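Local coordinates for DNA-binding protein (Sulfolobus solfataricus, PDB 3IRB) that is of unknown function but may bind acyl-CoA, and joins a zinc ribbon to an OB fold, at residues D18-E23 with G116-A121. Sequence-based numbering, arbitrary orientation.
Sequences DVMEAE and GLLCYA
Met20 and Leu118 mark where helix segment 18-23 comes nearest strand segment 117-121, their CA atoms 7.1 Å apart; the two axes approach to 9.7 Å and run roughly antiparallel, at 143° between their N-to-C directions. Met20, a selenomethionine in the crystal, carries most of the contact. Its CB points at the strand, and the chain, bent at its last torsion, reaches past Leu118 with its terminal methyl laid on the strand backbone, CE lying 3.4 Å from Leu118 O. CE of Met20 also sits almost exactly over the centre of the Tyr120 ring, 4.2 Å from its centroid and 3° off the normal, a CH-pi contact. SE lies over the same face but is displaced toward the phenol end, 3.7 Å from Tyr120 CZ, which makes this a Met-aromatic contact as well. With CG of Tyr120 anti to its own carbonyl carbon (chi1 -66°), the ring reaches back to the helix although its CB does not aim there. A serine in place of Tyr120 would probably leave the selenium and methyl of Met20 without their aromatic floor and the end of that chain freer to turn. On the other flank, Leu118 crosses Met20 at about a right angle and places CD2 4.0 Å from Met20 CG, with Val19 CG1 touching the same methyl more loosely. Glu23, extended beyond CG, brings OE1 to 3.8 Å from Leu118 CD2, so its carboxylate edges this apolar patch. The contact thus packs helix 12-28 over strand 114-123 of the OB-fold domain. That strand is paired antiparallel with strand 98-109, whose Ile105 touches both Leu118 and Tyr120, and parallel with strand 141-144; just before the latter, Pro139 packs against Met20 and Tyr120, while Trp138 NE1 hydrogen-bonds to Met20 O.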
loop_
_atom_site.group_PDB
_atom_site.type_symbol
_atom_site.label_atom_id
_atom_site.label_comp_id
_atom_site.label_asym_id
_atom_site.label_seq_id
_atom_site.Cartn_x
_atom_site.Cartn_y
_atom_site.Cartn_z
ATOM N N ASP A 18 -0.474 -3.303 13.815
ATOM C CA ASP A 18 0.482 -4.402 13.984
ATOM C C ASP A 18 0.732 -5.177 12.704
ATOM O O ASP A 18 1.872 -5.446 12.370
ATOM C CB ASP A 18 0.008 -5.341 15.086
ATOM C CG ASP A 18 0.199 -4.767 16.452
ATOM O OD1 ASP A 18 0.957 -3.778 16.593
ATOM O OD2 ASP A 18 -0.413 -5.320 17.377
ATOM N N VAL A 19 -0.339 -5.520 11.996
ATOM C CA VAL A 19 -0.248 -6.230 10.733
ATOM C C VAL A 19 0.508 -5.399 9.696
ATOM O O VAL A 19 1.412 -5.909 9.020
ATOM C CB VAL A 19 -1.664 -6.579 10.178
ATOM C CG1 VAL A 19 -1.581 -6.993 8.686
ATOM C CG2 VAL A 19 -2.316 -7.643 11.039
HETATM N N MSE A 20 0.194 -4.110 9.620
HETATM C CA MSE A 20 0.851 -3.222 8.658
HETATM C C MSE A 20 2.326 -3.034 9.003
HETATM O O MSE A 20 3.175 -2.968 8.115
HETATM C CB MSE A 20 0.124 -1.876 8.573
HETATM C CG MSE A 20 -1.333 -2.045 8.084
HETATM SE SE MSE A 20 -2.593 -0.653 8.694
HETATM C CE MSE A 20 -2.617 -0.028 6.888
ATOM N N GLU A 21 2.639 -2.962 10.288
ATOM C CA GLU A 21 4.038 -2.881 10.703
ATOM C C GLU A 21 4.819 -4.176 10.394
ATOM O O GLU A 21 5.966 -4.117 9.973
ATOM C CB GLU A 21 4.172 -2.531 12.176
ATOM C CG GLU A 21 4.020 -1.048 12.460
ATOM C CD GLU A 21 5.047 -0.188 11.721
ATOM O OE1 GLU A 21 6.257 -0.292 12.017
ATOM O OE2 GLU A 21 4.634 0.588 10.843
ATOM N N ALA A 22 4.223 -5.333 10.660
ATOM C CA ALA A 22 4.875 -6.604 10.338
ATOM C C ALA A 22 5.261 -6.624 8.861
ATOM O O ALA A 22 6.372 -7.020 8.475
ATOM C CB ALA A 22 3.948 -7.786 10.681
ATOM N N GLU A 23 4.342 -6.165 8.021
ATOM C CA GLU A 23 4.568 -6.148 6.589
ATOM C C GLU A 23 5.661 -5.195 6.133
ATOM O O GLU A 23 6.400 -5.510 5.189
ATOM C CB GLU A 23 3.251 -5.899 5.856
ATOM C CG GLU A 23 2.345 -7.157 6.044
ATOM C CD GLU A 23 0.978 -7.054 5.402
ATOM O OE1 GLU A 23 0.693 -6.062 4.676
ATOM O OE2 GLU A 23 0.209 -8.014 5.638
ATOM N N GLY A 116 -0.228 -4.260 -4.426
ATOM C CA GLY A 116 -0.998 -3.136 -3.946
ATOM C C GLY A 116 -0.449 -2.719 -2.612
ATOM O O GLY A 116 0.542 -3.268 -2.161
ATOM N N LEU A 117 -1.107 -1.749 -1.989
ATOM C CA LEU A 117 -0.649 -1.188 -0.759
ATOM C C LEU A 117 -1.796 -1.249 0.236
ATOM O O LEU A 117 -2.888 -0.746 -0.059
ATOM C CB LEU A 117 -0.221 0.259 -1.004
ATOM C CG LEU A 117 1.004 0.388 -1.896
ATOM C CD1 LEU A 117 1.264 1.860 -2.172
ATOM C CD2 LEU A 117 2.194 -0.285 -1.289
ATOM N N LEU A 118 -1.549 -1.869 1.390
ATOM C CA LEU A 118 -2.499 -1.853 2.510
ATOM C C LEU A 118 -2.358 -0.517 3.220
ATOM O O LEU A 118 -1.296 -0.225 3.766
ATOM C CB LEU A 118 -2.217 -3.027 3.446
ATOM C CG LEU A 118 -3.246 -3.399 4.501
ATOM C CD1 LEU A 118 -4.607 -3.730 3.870
ATOM C CD2 LEU A 118 -2.694 -4.575 5.314
ATOM N N CYS A 119 -3.426 0.276 3.194
ATOM C CA CYS A 119 -3.406 1.658 3.608
ATOM C C CYS A 119 -4.558 1.975 4.520
ATOM O O CYS A 119 -5.584 1.290 4.530
ATOM C CB CYS A 119 -3.553 2.580 2.372
ATOM S SG CYS A 119 -2.292 2.453 1.117
ATOM N N TYR A 120 -4.389 3.058 5.276
ATOM C CA TYR A 120 -5.501 3.758 5.882
ATOM C C TYR A 120 -6.149 4.684 4.866
ATOM O O TYR A 120 -5.450 5.380 4.121
ATOM C CB TYR A 120 -4.994 4.643 7.010
ATOM C CG TYR A 120 -4.425 3.901 8.172
ATOM C CD1 TYR A 120 -5.230 3.057 8.944
ATOM C CD2 TYR A 120 -3.103 4.074 8.530
ATOM C CE1 TYR A 120 -4.701 2.400 10.051
ATOM C CE2 TYR A 120 -2.575 3.440 9.617
ATOM C CZ TYR A 120 -3.364 2.606 10.373
ATOM O OH TYR A 120 -2.790 2.013 11.462
ATOM N N ALA A 121 -7.480 4.700 4.847
ATOM C CA ALA A 121 -8.238 5.562 3.931
ATOM C C ALA A 121 -9.278 6.320 4.736
ATOM O O ALA A 121 -9.807 5.795 5.715
ATOM C CB ALA A 121 -8.910 4.721 2.808
#